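Local coordinates for SusD superfamily protein (Bacteroides thetaiotaomicron, PDB 3MCX) that is of unknown function but, as a SusD-family protein of the outer membrane, probably binds glycans for uptake, and binds zinc ions, at residues G30-A35 and K122-V127; L136-G141 and V420-L425; K220-A225 and G371-E376; L298-E303 and I406-R411. One frame throughout, in Å; residues are numbered along the deposited sequence. Where two conformers were deposited one is given.

Contact 1 (G30-A35 and K122-V127)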
loop_
_atom_site.group_PDB
_atom_site.type_symbol
_atom_site.label_atom_id
_atom_site.label_comp_id
_atom_site.label_asym_id
_atom_site.label_seq_id
_atom_site.Cartn_x
_atom_site.Cartn_y
_atom_site.Cartn_z
ATOM N N GLY A 30 5.085 1.286 -19.981
ATOM C CA GLY A 30 5.461 2.581 -19.449
ATOM C C GLY A 30 4.640 3.045 -18.261
ATOM O O GLY A 30 5.136 3.697 -17.349
ATOM N N ILE A 31 3.347 2.735 -18.260
ATOM C CA ILE A 31 2.490 3.037 -17.132
ATOM C C ILE A 31 2.933 2.252 -15.877
ATOM O O ILE A 31 3.073 2.816 -14.796
ATOM C CB ILE A 31 1.006 2.715 -17.501
ATOM C CG1 ILE A 31 0.542 3.736 -18.533
ATOM C CG2 ILE A 31 0.075 2.678 -16.271
ATOM C CD1 ILE A 31 -0.769 3.392 -19.208
ATOM N N TYR A 32 3.175 0.948 -16.036
ATOM C CA TYR A 32 3.670 0.156 -14.920
ATOM C C TYR A 32 5.017 0.677 -14.415
ATOM O O TYR A 32 5.223 0.757 -13.204
ATOM C CB TYR A 32 3.843 -1.285 -15.358
ATOM C CG TYR A 32 2.541 -2.071 -15.497
ATOM C CD1 TYR A 32 1.743 -2.297 -14.406
ATOM C CD2 TYR A 32 2.203 -2.674 -16.693
ATOM C CE1 TYR A 32 0.563 -3.087 -14.513
ATOM C CE2 TYR A 32 1.054 -3.457 -16.809
ATOM C CZ TYR A 32 0.257 -3.661 -15.703
ATOM O OH TYR A 32 -0.862 -4.470 -15.760
ATOM N N ARG A 33 5.901 1.069 -15.326
ATOM C CA ARG A 33 7.223 1.589 -14.970
ATOM C C ARG A 33 7.077 2.886 -14.177
ATOM O O ARG A 33 7.725 3.077 -13.166
ATOM C CB ARG A 33 8.097 1.804 -16.192
ATOM C CG ARG A 33 9.555 2.072 -15.847
ATOM N N LEU A 34 6.192 3.781 -14.620
ATOM C CA LEU A 34 5.949 5.026 -13.901
ATOM C C LEU A 34 5.406 4.748 -12.500
ATOM O O LEU A 34 5.817 5.369 -11.508
ATOM C CB LEU A 34 4.961 5.901 -14.701
ATOM C CG LEU A 34 4.761 7.334 -14.230
ATOM C CD1 LEU A 34 6.090 8.114 -14.170
ATOM C CD2 LEU A 34 3.856 8.009 -15.279
ATOM N N ALA A 35 4.499 3.783 -12.378
ATOM C CA ALA A 35 3.937 3.405 -11.093
ATOM C C ALA A 35 5.001 2.866 -10.147
ATOM O O ALA A 35 4.896 3.045 -8.938
ATOM C CB ALA A 35 2.755 2.410 -11.242
ATOM N N LYS A 122 -6.312 -2.858 -22.463
ATOM C CA LYS A 122 -7.301 -1.893 -21.941
ATOM C C LYS A 122 -7.693 -2.204 -20.499
ATOM O O LYS A 122 -7.793 -1.302 -19.656
ATOM C CB LYS A 122 -8.530 -1.935 -22.822
ATOM C CG LYS A 122 -9.688 -1.028 -22.404
ATOM C CD LYS A 122 -10.888 -1.264 -23.309
ATOM C CE LYS A 122 -12.108 -0.597 -22.778
ATOM N NZ LYS A 122 -13.290 -0.997 -23.597
ATOM N N SER A 123 -7.909 -3.480 -20.219
ATOM C CA SER A 123 -8.318 -3.890 -18.888
ATOM C C SER A 123 -7.256 -3.646 -17.824
ATOM O O SER A 123 -7.548 -3.206 -16.712
ATOM C CB SER A 123 -8.705 -5.359 -18.889
ATOM O OG SER A 123 -9.864 -5.537 -19.690
ATOM N N GLU A 124 -6.002 -3.959 -18.148
ATOM C CA GLU A 124 -4.914 -3.626 -17.253
ATOM C C GLU A 124 -4.790 -2.116 -17.000
ATOM O O GLU A 124 -4.590 -1.681 -15.868
ATOM C CB GLU A 124 -3.606 -4.209 -17.794
ATOM C CG GLU A 124 -3.594 -5.743 -17.770
ATOM C CD GLU A 124 -2.300 -6.354 -18.257
ATOM O OE1 GLU A 124 -1.229 -5.788 -17.949
ATOM O OE2 GLU A 124 -2.365 -7.407 -18.927
ATOM N N ALA A 125 -4.932 -1.326 -18.064
ATOM C CA ALA A 125 -4.958 0.132 -17.910
ATOM C C ALA A 125 -6.106 0.583 -16.979
ATOM O O ALA A 125 -5.937 1.488 -16.180
ATOM C CB ALA A 125 -5.077 0.808 -19.290
ATOM N N LEU A 126 -7.271 -0.035 -17.121
ATOM C CA LEU A 126 -8.425 0.279 -16.283
ATOM C C LEU A 126 -8.157 -0.013 -14.835
ATOM O O LEU A 126 -8.476 0.802 -13.963
ATOM C CB LEU A 126 -9.688 -0.477 -16.759
ATOM C CG LEU A 126 -10.493 0.143 -17.918
ATOM C CD1 LEU A 126 -11.515 -0.877 -18.448
ATOM C CD2 LEU A 126 -11.164 1.490 -17.460
ATOM N N VAL A 127 -7.528 -1.149 -14.547
ATOM C CA VAL A 127 -7.204 -1.469 -13.158
ATOM C C VAL A 127 -6.198 -0.450 -12.611
ATOM O O VAL A 127 -6.340 0.054 -11.500
ATOM C CB VAL A 127 -6.688 -2.914 -12.913
ATOM C CG1 VAL A 127 -6.454 -3.121 -11.397
ATOM C CG2 VAL A 127 -7.658 -3.923 -13.387
#
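Glu-124 and Tyr-32 make a carboxylate–phenol contact between helix 115-140 and helix 21-36, two elements of the alpha-helical scaffold of this SusD fold. Between the two segments the phenol end of Tyr-32 is the part of helix 21-36 that Glu-124 meets, and the acid can be followed along its length. Glu-124 CB, the first atom out from the helix, already lies 3.4 Å from Tyr-32 OH. Glu-124 CG stands anti to the carbonyl carbon (chi1 -67°), 3.6 Å from the same Tyr-32 OH, and the chain then runs on extended to Glu-124 CD, which is again 3.4 Å from that hydroxyl. Glu-124 OE1 accepts a short 2.6 Å hydrogen bond from Tyr-32 OH. The hydroxyl approaches on the anti side of OE1, 26° out of the carboxylate plane, while OE1 itself lies at the edge of the phenol ring, in its plane. Ring and carboxylate are turned 48° against each other, and the two side chains cross nearly at a right angle. The other oxygen, OE2, is taken by Arg-120 in a salt bridge one turn back on the same helix, which helps to fix the rotation of the acid. Helix 81-106 packs against both helices, through Ile-31 on one and Ala-125 on the other. The buried Tyr-32 OH is gripped twice, since it also hydrogen-bonds the backbone N of Ile-199.

Contact 2 (L136-G141 and V420-L425); sequences LTRLFG and VFYDYL
Arg-138 lays its guanidinium flat over one face of the Tyr-422 ring, the planes only 9° apart and the centres 3.7 Å apart. The stack is also a cation-pi contact: CZ of Arg-138 sits 3.6 Å from the ring centroid of Tyr-422, 18° off the ring normal, with NH2 reaching over CD2. To get there the arginine places CG between the backbone N and the carbonyl carbon (chi1 72°) and bends at chi3, so that its aliphatic part passes the hydroxyl end of the ring before the guanidinium settles on it. Its ionic partner is Glu-419, three residues before Tyr-422, which holds NH1 in a salt bridge. Van der Waals contacts complete the packing. CD1 of Leu-139 touches the hydroxyl OH of Tyr-422 at 3.5 Å, and CD2 of the neighbouring Phe-421 lies over the ring face opposite the arginine. With an alanine in place of Tyr-422, the guanidinium would probably lose its aromatic platform and a gap would open between Arg-138 and Phe-421. This is a buried arginine–tyrosine cation-pi stack whose guanidinium is also salt-bridged to Glu-419, joining the C-terminal end of helix 115-140 to the short helix 420-426 in the interior of the SusD fold.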
loop_
_atom_site.group_PDB
_atom_site.type_symbol
_atom_site.label_atom_id
_atom_site.label_comp_id
_atom_site.label_asym_id
_atom_site.label_seq_id
_atom_site.Cartn_x
_atom_site.Cartn_y
_atom_site.Cartn_z
ATOM N N LEU A 136 -4.857 8.128 -4.577
ATOM C CA LEU A 136 -5.029 9.557 -4.320
ATOM C C LEU A 136 -6.115 9.830 -3.263
ATOM O O LEU A 136 -5.965 10.686 -2.412
ATOM C CB LEU A 136 -5.376 10.303 -5.601
ATOM C CG LEU A 136 -4.206 10.472 -6.576
ATOM C CD1 LEU A 136 -4.734 10.699 -7.976
ATOM C CD2 LEU A 136 -3.303 11.614 -6.122
ATOM N N THR A 137 -7.226 9.111 -3.379
ATOM C CA THR A 137 -8.372 9.355 -2.550
ATOM C C THR A 137 -8.032 9.049 -1.086
ATOM O O THR A 137 -8.480 9.748 -0.178
ATOM C CB THR A 137 -9.603 8.553 -3.038
ATOM O OG1 THR A 137 -9.892 8.913 -4.389
ATOM C CG2 THR A 137 -10.816 8.815 -2.156
ATOM N N ARG A 138 -7.277 7.991 -0.851
ATOM C CA ARG A 138 -7.012 7.586 0.512
ATOM C C ARG A 138 -5.928 8.453 1.155
ATOM O O ARG A 138 -5.932 8.555 2.373
ATOM C CB ARG A 138 -6.711 6.078 0.570
ATOM C CG ARG A 138 -5.421 5.692 0.012
ATOM C CD ARG A 138 -5.377 4.192 -0.376
ATOM N NE ARG A 138 -5.853 3.214 0.587
ATOM C CZ ARG A 138 -5.278 2.011 0.843
ATOM N NH1 ARG A 138 -4.120 1.658 0.301
ATOM N NH2 ARG A 138 -5.876 1.150 1.620
ATOM N N LEU A 139 -5.076 9.130 0.366
ATOM C CA LEU A 139 -4.108 10.088 0.923
ATOM C C LEU A 139 -4.741 11.437 1.178
ATOM O O LEU A 139 -4.469 12.054 2.212
ATOM C CB LEU A 139 -2.913 10.289 -0.027
ATOM C CG LEU A 139 -1.683 9.473 0.356
ATOM C CD1 LEU A 139 -1.911 7.944 0.252
ATOM C CD2 LEU A 139 -0.473 9.944 -0.479
ATOM N N PHE A 140 -5.550 11.927 0.233
ATOM C CA PHE A 140 -5.968 13.313 0.224
ATOM C C PHE A 140 -7.414 13.536 0.676
ATOM O O PHE A 140 -7.908 14.672 0.674
ATOM C CB PHE A 140 -5.721 13.901 -1.184
ATOM C CG PHE A 140 -4.247 13.999 -1.521
ATOM C CD1 PHE A 140 -3.510 15.060 -1.038
ATOM C CD2 PHE A 140 -3.611 13.011 -2.267
ATOM C CE1 PHE A 140 -2.132 15.174 -1.304
ATOM C CE2 PHE A 140 -2.229 13.102 -2.541
ATOM C CZ PHE A 140 -1.509 14.188 -2.037
ATOM N N GLY A 141 -8.085 12.437 1.084
ATOM C CA GLY A 141 -9.490 12.462 1.522
ATOM C C GLY A 141 -9.622 11.761 2.857
ATOM O O GLY A 141 -8.893 10.814 3.160
ATOM N N VAL A 420 -1.251 -0.823 7.025
ATOM C CA VAL A 420 -1.699 -0.815 8.414
ATOM C C VAL A 420 -2.410 0.460 8.871
ATOM O O VAL A 420 -3.366 0.383 9.648
ATOM C CB VAL A 420 -0.540 -1.244 9.360
ATOM C CG1 VAL A 420 -0.744 -0.801 10.811
ATOM C CG2 VAL A 420 -0.353 -2.752 9.230
ATOM N N PHE A 421 -1.990 1.626 8.399
ATOM C CA PHE A 421 -2.710 2.867 8.727
ATOM C C PHE A 421 -4.218 2.747 8.520
ATOM O O PHE A 421 -5.017 3.143 9.354
ATOM C CB PHE A 421 -2.130 3.945 7.807
ATOM C CG PHE A 421 -2.681 5.345 7.979
ATOM C CD1 PHE A 421 -2.942 5.901 9.208
ATOM C CD2 PHE A 421 -2.831 6.166 6.847
ATOM C CE1 PHE A 421 -3.340 7.204 9.317
ATOM C CE2 PHE A 421 -3.256 7.454 6.968
ATOM C CZ PHE A 421 -3.491 7.978 8.186
ATOM N N TYR A 422 -4.569 2.206 7.366
ATOM C CA TYR A 422 -5.987 2.099 6.960
ATOM C C TYR A 422 -6.764 1.142 7.852
ATOM O O TYR A 422 -7.970 1.320 8.051
ATOM C CB TYR A 422 -6.047 1.716 5.478
ATOM C CG TYR A 422 -5.289 2.715 4.659
ATOM C CD1 TYR A 422 -5.756 4.035 4.551
ATOM C CD2 TYR A 422 -4.041 2.398 4.130
ATOM C CE1 TYR A 422 -5.071 4.980 3.866
ATOM C CE2 TYR A 422 -3.303 3.388 3.439
ATOM C CZ TYR A 422 -3.826 4.661 3.329
ATOM O OH TYR A 422 -3.114 5.660 2.667
ATOM N N ASP A 423 -6.076 0.151 8.432
ATOM C CA ASP A 423 -6.698 -0.750 9.431
ATOM C C ASP A 423 -7.293 0.041 10.588
ATOM O O ASP A 423 -8.380 -0.269 11.075
ATOM C CB ASP A 423 -5.686 -1.746 10.012
ATOM C CG ASP A 423 -5.070 -2.656 8.987
ATOM O OD1 ASP A 423 -5.344 -2.572 7.766
ATOM O OD2 ASP A 423 -4.286 -3.539 9.436
ATOM N N TYR A 424 -6.568 1.052 11.067
ATOM C CA TYR A 424 -7.075 1.878 12.140
ATOM C C TYR A 424 -8.215 2.744 11.613
ATOM O O TYR A 424 -9.283 2.813 12.225
ATOM C CB TYR A 424 -5.988 2.804 12.682
ATOM C CG TYR A 424 -4.906 2.110 13.468
ATOM C CD1 TYR A 424 -3.825 1.550 12.809
ATOM C CD2 TYR A 424 -4.953 2.033 14.856
ATOM C CE1 TYR A 424 -2.821 0.907 13.536
ATOM C CE2 TYR A 424 -3.958 1.404 15.565
ATOM C CZ TYR A 424 -2.873 0.877 14.895
ATOM O OH TYR A 424 -1.866 0.232 15.611
ATOM N N LEU A 425 -8.010 3.389 10.459
ATOM C CA LEU A 425 -8.982 4.369 9.966
ATOM C C LEU A 425 -10.347 3.726 9.747
ATOM O O LEU A 425 -11.373 4.259 10.204
ATOM C CB LEU A 425 -8.484 5.018 8.691
ATOM C CG LEU A 425 -7.165 5.805 8.784
ATOM C CD1 LEU A 425 -6.794 6.418 7.425
ATOM C CD2 LEU A 425 -7.214 6.858 9.921
#

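Contact 3 (K220-A225 and G371-E376); sequences KAYDAA and GTDIEE. With ZN (zinc ion), chain C.
Tyr-222 points its ring from helix 218-231 toward the start of helix 374-385, where its hydroxyl meets Glu-376 and Asp-373. With Glu-376 the two flat groups, carboxylate and ring, are inclined by 25°, and the acid oxygen OE1 is at the ring edge, in its plane. Tyr-222 OH donates to Glu-376 OE1 at 2.6 Å, and OE1 receives it on its anti lone pair. The glutamate chain is extended, with CG opposite the backbone N (chi1 -173°), and its methylene passes close by as well, Glu-376 CG lying 3.3 Å from Tyr-222 OH. Its second oxygen, OE2, is held in a salt bridge by Lys-230, a residue of the tyrosine's own helix.

Asp-373 approaches the same phenol obliquely. Asp-373 CB stands 3.6 Å from Tyr-222 OH, and the carboxylate plane is nearly parallel to the ring (3°) but displaced from it; its ionic partner is Lys-370, whose ammonium also makes a cation-pi contact with Tyr-222. Exchange of Tyr-222 for a phenylalanine would probably leave OE1 of Glu-376 without its hydroxyl donor and the carboxylate gripped less firmly.

Glu-375 leaves the helix away from the tyrosine, and its OE2 binds a zinc ion at 1.9 Å. Helix 356-370 flanks the tyrosine, with Ala-366 against it. The contact is thus a tyrosine–glutamate bond linking helix 218-231 to the start of helix 374-385 in the helical part of the SusD fold, whose family belongs to the TPR clan.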
loop_
_atom_site.group_PDB
_atom_site.type_symbol
_atom_site.label_atom_id
_atom_site.label_comp_id
_atom_site.label_asym_id
_atom_site.label_seq_id
_atom_site.Cartn_x
_atom_site.Cartn_y
_atom_site.Cartn_z
ATOM N N LYS A 220 -19.148 -7.482 -0.125
ATOM C CA LYS A 220 -18.423 -7.373 -1.403
ATOM C C LYS A 220 -16.939 -7.671 -1.231
ATOM O O LYS A 220 -16.314 -8.297 -2.094
ATOM C CB LYS A 220 -18.612 -5.994 -2.038
ATOM C CG LYS A 220 -20.056 -5.707 -2.401
ATOM C CD LYS A 220 -20.261 -4.266 -2.747
ATOM C CE LYS A 220 -21.626 -4.065 -3.316
ATOM N NZ LYS A 220 -21.820 -4.895 -4.546
ATOM N N ALA A 221 -16.350 -7.187 -0.130
ATOM C CA ALA A 221 -14.955 -7.488 0.168
ATOM C C ALA A 221 -14.765 -8.991 0.325
ATOM O O ALA A 221 -13.767 -9.566 -0.176
ATOM C CB ALA A 221 -14.482 -6.736 1.431
ATOM N N TYR A 222 -15.675 -9.608 1.059
ATOM C CA TYR A 222 -15.614 -11.051 1.299
ATOM C C TYR A 222 -15.731 -11.845 0.006
ATOM O O TYR A 222 -15.006 -12.829 -0.199
ATOM C CB TYR A 222 -16.712 -11.496 2.291
ATOM C CG TYR A 222 -16.482 -12.860 2.907
ATOM C CD1 TYR A 222 -15.611 -13.006 3.990
ATOM C CD2 TYR A 222 -17.110 -13.986 2.421
ATOM C CE1 TYR A 222 -15.377 -14.237 4.560
ATOM C CE2 TYR A 222 -16.896 -15.235 3.007
ATOM C CZ TYR A 222 -15.999 -15.337 4.065
ATOM O OH TYR A 222 -15.766 -16.564 4.658
ATOM N N ASP A 223 -16.677 -11.453 -0.841
ATOM C CA ASP A 223 -16.847 -12.139 -2.120
ATOM C C ASP A 223 -15.583 -12.045 -2.989
ATOM O O ASP A 223 -15.142 -13.063 -3.546
ATOM C CB ASP A 223 -18.100 -11.635 -2.849
ATOM C CG ASP A 223 -19.395 -12.047 -2.143
ATOM O OD1 ASP A 223 -19.386 -12.991 -1.352
ATOM O OD2 ASP A 223 -20.396 -11.363 -2.357
ATOM N N ALA A 224 -14.985 -10.861 -3.078
ATOM C CA ALA A 224 -13.773 -10.698 -3.880
ATOM C C ALA A 224 -12.624 -11.498 -3.306
ATOM O O ALA A 224 -11.898 -12.180 -4.047
ATOM C CB ALA A 224 -13.387 -9.226 -4.015
ATOM N N ALA A 225 -12.410 -11.398 -1.985
ATOM C CA ALA A 225 -11.285 -12.091 -1.348
ATOM C C ALA A 225 -11.463 -13.594 -1.485
ATOM O O ALA A 225 -10.529 -14.295 -1.828
ATOM C CB ALA A 225 -11.148 -11.681 0.133
ATOM N N GLY A 371 -20.796 -10.455 10.065
ATOM C CA GLY A 371 -21.534 -11.279 11.019
ATOM C C GLY A 371 -22.093 -12.591 10.501
ATOM O O GLY A 371 -22.884 -13.239 11.183
ATOM N N THR A 372 -21.699 -12.964 9.287
ATOM C CA THR A 372 -22.030 -14.252 8.701
ATOM C C THR A 372 -20.784 -14.827 8.054
ATOM O O THR A 372 -19.826 -14.124 7.835
ATOM C CB THR A 372 -23.166 -14.170 7.660
ATOM O OG1 THR A 372 -22.838 -13.256 6.622
ATOM C CG2 THR A 372 -24.500 -13.752 8.334
ATOM N N ASP A 373 -20.834 -16.117 7.732
ATOM C CA ASP A 373 -19.645 -16.898 7.324
ATOM C C ASP A 373 -18.538 -16.824 8.376
ATOM O O ASP A 373 -17.346 -16.842 8.056
ATOM C CB ASP A 373 -19.146 -16.498 5.932
ATOM C CG ASP A 373 -20.199 -16.714 4.858
ATOM O OD1 ASP A 373 -20.664 -17.871 4.674
ATOM O OD2 ASP A 373 -20.555 -15.721 4.194
ATOM N N ILE A 374 -18.939 -16.768 9.644
ATOM C CA ILE A 374 -17.991 -16.552 10.728
ATOM C C ILE A 374 -16.968 -17.681 10.850
ATOM O O ILE A 374 -15.781 -17.409 10.896
ATOM C CB ILE A 374 -18.711 -16.371 12.071
ATOM C CG1 ILE A 374 -19.569 -15.104 12.018
ATOM C CG2 ILE A 374 -17.692 -16.279 13.241
ATOM C CD1 ILE A 374 -18.796 -13.862 11.790
ATOM N N GLU A 375 -17.412 -18.931 10.851
ATOM C CA GLU A 375 -16.491 -20.057 10.971
ATOM C C GLU A 375 -15.487 -20.091 9.817
ATOM O O GLU A 375 -14.297 -20.293 10.021
ATOM C CB GLU A 375 -17.249 -21.384 11.037
ATOM C CG GLU A 375 -16.345 -22.484 11.446
ATOM C CD GLU A 375 -16.992 -23.813 11.574
ATOM O OE1 GLU A 375 -18.189 -23.985 11.231
ATOM O OE2 GLU A 375 -16.262 -24.705 12.042
ATOM N N GLU A 376 -15.963 -19.852 8.607
ATOM C CA GLU A 376 -15.084 -19.799 7.437
ATOM C C GLU A 376 -14.056 -18.676 7.581
ATOM O O GLU A 376 -12.856 -18.849 7.311
ATOM C CB GLU A 376 -15.924 -19.655 6.150
ATOM C CG GLU A 376 -15.118 -19.765 4.883
ATOM C CD GLU A 376 -15.973 -19.731 3.643
ATOM O OE1 GLU A 376 -16.532 -18.658 3.348
ATOM O OE2 GLU A 376 -16.069 -20.786 2.970
HETATM ZN ZN ZN C . -16.864 -26.532 12.092
#

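Contact 4 (L298-E303 and I406-R411); sequences LNLLNE and ILKERR
Leu-300 fits its two methyl groups against Lys-408 and Arg-411, which lie one turn apart on helix 403-414. Leu-300 CD1 rests on the aliphatic shaft of the lysine, 3.8 Å from Lys-408 CG, while Leu-300 CD2 lies over the centre of the Arg-411 guanidinium, 3.7 Å above its plane, and is as near to Arg-411 CB. The leucine CG, anti to the backbone N (chi1 174°), carries the fork out between the two side chains. Beyond this apolar patch the extended lysine carries NZ to Glu-303, forming a salt bridge of 2.9 Å between Lys-408 NZ and Glu-303 OE1; the ammonium comes in on the syn side, 16° out of the carboxylate plane. In the SusD fold this joins segment 298-303 to helix 403-414, toward the surface of the molecule. A water closes the ionic pair into a ring, donating to Glu-303 OE2 at 2.6 Å and accepting from Lys-408 NZ at 3.1 Å. Further out, Asp-55 holds NE of Arg-411 in a salt bridge, and Val-420 and Tyr-424 of helix 420-426 pack against the same arginine, positioning the flat group on which the leucine methyl sits.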
loop_
_atom_site.group_PDB
_atom_site.type_symbol
_atom_site.label_atom_id
_atom_site.label_comp_id
_atom_site.label_asym_id
_atom_site.label_seq_id
_atom_site.Cartn_x
_atom_site.Cartn_y
_atom_site.Cartn_z
ATOM N N LEU A 298 7.737 -4.001 18.287
ATOM C CA LEU A 298 8.530 -5.075 18.903
ATOM C C LEU A 298 7.774 -5.686 20.063
ATOM O O LEU A 298 7.781 -6.898 20.256
ATOM C CB LEU A 298 9.938 -4.592 19.314
ATOM C CG LEU A 298 10.859 -4.219 18.128
ATOM C CD1 LEU A 298 12.268 -3.889 18.664
ATOM C CD2 LEU A 298 10.910 -5.325 17.058
ATOM N N ASN A 299 7.118 -4.851 20.861
ATOM C CA ASN A 299 6.343 -5.395 21.997
ATOM C C ASN A 299 5.240 -6.315 21.468
ATOM O O ASN A 299 4.986 -7.388 22.034
ATOM C CB ASN A 299 5.735 -4.268 22.841
ATOM C CG ASN A 299 6.736 -3.616 23.796
ATOM O OD1 ASN A 299 7.862 -4.085 23.992
ATOM N ND2 ASN A 299 6.317 -2.501 24.378
ATOM N N LEU A 300 4.547 -5.903 20.409
ATOM C CA LEU A 300 3.472 -6.727 19.824
ATOM C C LEU A 300 4.029 -8.055 19.337
ATOM O O LEU A 300 3.490 -9.114 19.622
ATOM C CB LEU A 300 2.815 -5.994 18.665
ATOM C CG LEU A 300 1.783 -6.794 17.876
ATOM C CD1 LEU A 300 0.568 -7.165 18.712
ATOM C CD2 LEU A 300 1.337 -6.003 16.651
ATOM N N LEU A 301 5.118 -8.007 18.572
ATOM C CA LEU A 301 5.702 -9.257 18.038
ATOM C C LEU A 301 6.235 -10.170 19.144
ATOM O O LEU A 301 6.123 -11.397 19.063
ATOM C CB LEU A 301 6.816 -8.932 17.041
ATOM C CG LEU A 301 7.128 -10.006 15.999
ATOM C CD1 LEU A 301 5.936 -10.308 15.058
ATOM C CD2 LEU A 301 8.325 -9.537 15.169
ATOM N N ASN A 302 6.749 -9.574 20.215
ATOM C CA ASN A 302 7.254 -10.318 21.347
ATOM C C ASN A 302 6.161 -10.977 22.206
ATOM O O ASN A 302 6.478 -11.740 23.123
ATOM C CB ASN A 302 8.183 -9.437 22.213
ATOM C CG ASN A 302 9.548 -9.224 21.564
ATOM O OD1 ASN A 302 10.017 -10.078 20.819
ATOM N ND2 ASN A 302 10.199 -8.082 21.852
ATOM N N GLU A 303 4.883 -10.695 21.906
ATOM C CA GLU A 303 3.791 -11.408 22.590
ATOM C C GLU A 303 3.840 -12.909 22.258
ATOM O O GLU A 303 3.305 -13.720 23.014
ATOM C CB GLU A 303 2.402 -10.819 22.272
ATOM C CG GLU A 303 2.245 -9.407 22.790
ATOM C CD GLU A 303 0.928 -8.748 22.444
ATOM O OE1 GLU A 303 0.006 -9.410 21.935
ATOM O OE2 GLU A 303 0.812 -7.521 22.672
ATOM N N ILE A 406 -7.611 -9.963 14.861
ATOM C CA ILE A 406 -7.339 -9.836 13.448
ATOM C C ILE A 406 -6.382 -8.670 13.169
ATOM O O ILE A 406 -5.412 -8.789 12.404
ATOM C CB ILE A 406 -8.633 -9.616 12.634
ATOM C CG1 ILE A 406 -9.571 -10.820 12.764
ATOM C CG2 ILE A 406 -8.285 -9.370 11.170
ATOM C CD1 ILE A 406 -10.974 -10.519 12.174
ATOM N N LEU A 407 -6.667 -7.531 13.793
ATOM C CA LEU A 407 -5.862 -6.337 13.568
ATOM C C LEU A 407 -4.422 -6.500 14.070
ATOM O O LEU A 407 -3.497 -6.016 13.413
ATOM C CB LEU A 407 -6.575 -5.104 14.170
ATOM C CG LEU A 407 -7.930 -4.783 13.513
ATOM C CD1 LEU A 407 -8.466 -3.437 14.101
ATOM C CD2 LEU A 407 -7.876 -4.673 11.990
ATOM N N LYS A 408 -4.251 -7.166 15.224
ATOM C CA LYS A 408 -2.908 -7.576 15.654
ATOM C C LYS A 408 -2.203 -8.441 14.618
ATOM O O LYS A 408 -1.038 -8.202 14.307
ATOM C CB LYS A 408 -2.940 -8.326 16.977
ATOM C CG LYS A 408 -3.173 -7.461 18.220
ATOM C CD LYS A 408 -3.004 -8.284 19.494
ATOM C CE LYS A 408 -2.996 -7.474 20.776
ATOM N NZ LYS A 408 -2.661 -8.314 21.983
ATOM N N GLU A 409 -2.879 -9.436 14.072
ATOM C CA GLU A 409 -2.251 -10.296 13.080
ATOM C C GLU A 409 -1.868 -9.519 11.841
ATOM O O GLU A 409 -0.782 -9.743 11.264
ATOM C CB GLU A 409 -3.176 -11.463 12.719
ATOM C CG GLU A 409 -2.444 -12.630 12.075
ATOM C CD GLU A 409 -1.417 -13.248 12.979
ATOM O OE1 GLU A 409 -1.514 -13.136 14.219
ATOM O OE2 GLU A 409 -0.505 -13.890 12.422
ATOM N N ARG A 410 -2.723 -8.593 11.404
ATOM C CA ARG A 410 -2.396 -7.754 10.256
ATOM C C ARG A 410 -1.165 -6.901 10.489
ATOM O O ARG A 410 -0.335 -6.729 9.589
ATOM C CB ARG A 410 -3.564 -6.834 9.880
ATOM C CG ARG A 410 -4.809 -7.564 9.317
ATOM C CD ARG A 410 -5.953 -6.578 8.981
ATOM N NE ARG A 410 -5.531 -5.670 7.930
ATOM C CZ ARG A 410 -5.659 -5.861 6.618
ATOM N NH1 ARG A 410 -6.350 -6.879 6.120
ATOM N NH2 ARG A 410 -5.147 -4.980 5.819
ATOM N N ARG A 411 -1.043 -6.340 11.688
ATOM C CA ARG A 411 0.132 -5.526 12.024
ATOM C C ARG A 411 1.407 -6.384 11.937
ATOM O O ARG A 411 2.440 -5.932 11.422
ATOM C CB ARG A 411 -0.004 -4.882 13.406
ATOM C CG ARG A 411 -0.973 -3.691 13.361
ATOM C CD ARG A 411 -1.326 -3.283 14.761
ATOM N NE ARG A 411 -0.175 -2.769 15.494
ATOM C CZ ARG A 411 -0.149 -2.581 16.811
ATOM N NH1 ARG A 411 -1.216 -2.875 17.572
ATOM N NH2 ARG A 411 0.954 -2.093 17.394
HETATM O O HOH W 1 -1.057 -5.787 22.782
#

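In the fold
Contacts 1 and 2 are buried and share helix 115-140, the first gripping it in its N-terminal half and the second near its C-terminal end. Contacts 3 and 4 are partly buried and lie farther from the centre of the chain than contact 2. A tyrosine hydroxyl bonded to a glutamate recurs in contacts 1 and 3, enclosed in one and partly exposed in the other, whereas contact 2 uses the aromatic face and contact 4 pairs leucine packing with a salt bridge also spanned by a water. Contacts 2 and 4 touch directly: Asp-423 OD2 and Arg-410 NE form a 2.9 Å salt bridge between successive helices. Contacts 1 and 4 stand on opposite sides of the chain's centre, their centres about 34 Å apart.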